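Local coordinates for Lmo2125 protein (Listeria monocytogenes serovar 1/2a, PDB 5TU0), which binds maltose and, as a lipoprotein of the bacterial solute-binding family, probably delivers it to a membrane transporter for uptake, at residues A[319-322]-A[328-331]. The protein carries 2 engineered substitutions. Sequence-based numbering, arbitrary orientation.
Sequences DTAK and LTNA
Thr329 turns CG2 anti to its backbone N (OG1 chi1 -54°), presenting the methyl to Ala321, while Asn330 has CG anti to the carbonyl carbon (chi1 -71°), which places its amide oxygen beside the carbonyl of Lys322. The methyl-to-methyl meeting of Ala321 CB and Thr329 CG2, at 4.0 Å, forms the buried, apolar side of the contact. On the other branch of Thr329, OG1 is held by hydrogen bonds to Tyr305 OH and Asp326 OD2, which probably fixes the rotation of the side chain and keeps CG2 turned to Ala321.

Nearer solvent the contact is polar but has no direct hydrogen bond. Asn330 OD1 stops 3.3 Å from Lys322 O, an approach of two acceptors that would be mildly unfavourable by itself. A water, 2.8 Å from Ala321 O and 2.9 Å from Asn330 OD1, donates to these acceptors as far as its protons go, since other acceptors compete for them, and probably offsets part of the repulsion at OD1. The amide is steadied from its nitrogen side, where ND2 bonds to Asn325 OD1 in the connecting loop. The extended Lys322 chain crosses the Asn330 side chain at about a right angle and approaches it through CG, 3.9 Å from OD1.

Beyond this pair, Ala321 also rests on Tyr305 and Pro312, whereas Leu328 and Ala331 face Val117 and Val255. Two successive helices, 315-323 and 327-336, are thus joined by a short loop, the second lying over strands 105-121 and 253-256 of the mixed sheet in a periplasmic-binding-protein fold.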
ATOM      1  N   ASP A 319       6.470 -10.432 -14.358  1.00 36.98           N
ATOM      2  CA  ASP A 319       7.667 -10.420 -15.226  1.00 39.64           C
ATOM      3  C   ASP A 319       7.333  -9.799 -16.581  1.00 39.20           C
ATOM      4  O   ASP A 319       8.103  -8.988 -17.099  1.00 39.20           O
ATOM      5  CB  ASP A 319       8.232 -11.828 -15.445  1.00 43.21           C
ATOM      6  CG  ASP A 319       8.948 -12.381 -14.218  1.00 46.81           C
ATOM      7  OD1 ASP A 319       9.197 -11.621 -13.252  1.00 50.95           O
ATOM      8  OD2 ASP A 319       9.286 -13.586 -14.227  1.00 50.57           O
ATOM      9  N   THR A 320       6.188 -10.180 -17.155  1.00 37.41           N
ATOM     10  CA  THR A 320       5.757  -9.609 -18.417  1.00 37.58           C
ATOM     11  C   THR A 320       5.582  -8.083 -18.269  1.00 37.17           C
ATOM     12  O   THR A 320       5.944  -7.318 -19.164  1.00 38.38           O
ATOM     13  CB  THR A 320       4.436 -10.231 -18.908  1.00 36.86           C
ATOM     14  OG1 THR A 320       4.604 -11.643 -19.100  1.00 36.80           O
ATOM     15  CG2 THR A 320       3.989  -9.595 -20.229  1.00 37.66           C
ATOM     16  N   ALA A 321       5.026  -7.644 -17.143  1.00 36.74           N
ATOM     17  CA  ALA A 321       4.820  -6.203 -16.925  1.00 36.41           C
ATOM     18  C   ALA A 321       6.152  -5.483 -16.852  1.00 37.71           C
ATOM     19  O   ALA A 321       6.308  -4.421 -17.451  1.00 38.33           O
ATOM     20  CB  ALA A 321       4.001  -5.951 -15.674  1.00 35.43           C
ATOM     21  N   LYS A 322       7.107  -6.079 -16.135  1.00 38.87           N
ATOM     22  CA  LYS A 322       8.462  -5.531 -16.003  1.00 42.28           C
ATOM     23  C   LYS A 322       9.157  -5.332 -17.367  1.00 44.05           C
ATOM     24  O   LYS A 322       9.856  -4.333 -17.569  1.00 43.30           O
ATOM     25  CB  LYS A 322       9.327  -6.439 -15.116  1.00 43.90           C
ATOM     26  CG  LYS A 322      10.743  -5.923 -14.894  1.00 47.00           C
ATOM     27  CD  LYS A 322      11.545  -6.795 -13.943  1.00 48.86           C
ATOM     28  CE  LYS A 322      12.980  -6.285 -13.851  1.00 53.00           C
ATOM     29  NZ  LYS A 322      13.809  -6.987 -12.824  1.00 54.38           N
ATOM     30  N   LEU A 328       7.130   3.505 -13.604  1.00 35.35           N
ATOM     31  CA  LEU A 328       6.336   3.308 -12.384  1.00 34.29           C
ATOM     32  C   LEU A 328       6.244   1.823 -12.050  1.00 32.94           C
ATOM     33  O   LEU A 328       6.438   1.413 -10.901  1.00 31.33           O
ATOM     34  CB  LEU A 328       4.938   3.919 -12.512  1.00 34.81           C
ATOM     35  CG  LEU A 328       4.025   3.707 -11.289  1.00 34.86           C
ATOM     36  CD1 LEU A 328       4.649   4.303 -10.025  1.00 34.72           C
ATOM     37  CD2 LEU A 328       2.634   4.272 -11.554  1.00 34.85           C
ATOM     38  N   THR A 329       5.973   1.027 -13.073  1.00 32.36           N
ATOM     39  CA  THR A 329       5.878  -0.416 -12.930  1.00 31.67           C
ATOM     40  C   THR A 329       7.186  -1.015 -12.428  1.00 32.09           C
ATOM     41  O   THR A 329       7.165  -1.828 -11.504  1.00 32.12           O
ATOM     42  CB  THR A 329       5.511  -1.078 -14.261  1.00 32.05           C
ATOM     43  OG1 THR A 329       4.309  -0.477 -14.765  1.00 32.18           O
ATOM     44  CG2 THR A 329       5.310  -2.582 -14.072  1.00 32.06           C
ATOM     45  N   ASN A 330       8.313  -0.594 -13.013  1.00 33.33           N
ATOM     46  CA  ASN A 330       9.633  -1.089 -12.604  1.00 34.22           C
ATOM     47  C   ASN A 330       9.943  -0.722 -11.146  1.00 33.14           C
ATOM     48  O   ASN A 330      10.425  -1.561 -10.385  1.00 32.96           O
ATOM     49  CB  ASN A 330      10.760  -0.529 -13.498  1.00 36.33           C
ATOM     50  CG  ASN A 330      10.755  -1.102 -14.908  1.00 38.49           C
ATOM     51  OD1 ASN A 330      10.092  -2.097 -15.206  1.00 40.04           O
ATOM     52  ND2 ASN A 330      11.511  -0.474 -15.783  1.00 40.46           N
ATOM     53  N   ALA A 331       9.677   0.534 -10.784  1.00 32.17           N
ATOM     54  CA  ALA A 331       9.900   1.013  -9.406  1.00 31.99           C
ATOM     55  C   ALA A 331       9.072   0.233  -8.391  1.00 30.18           C
ATOM     56  O   ALA A 331       9.582  -0.183  -7.360  1.00 29.82           O
ATOM     57  CB  ALA A 331       9.590   2.490  -9.297  1.00 32.18           C
TER
HETATM   58  O   HOH W   1       7.704  -2.046 -16.792  1.00 38.88           O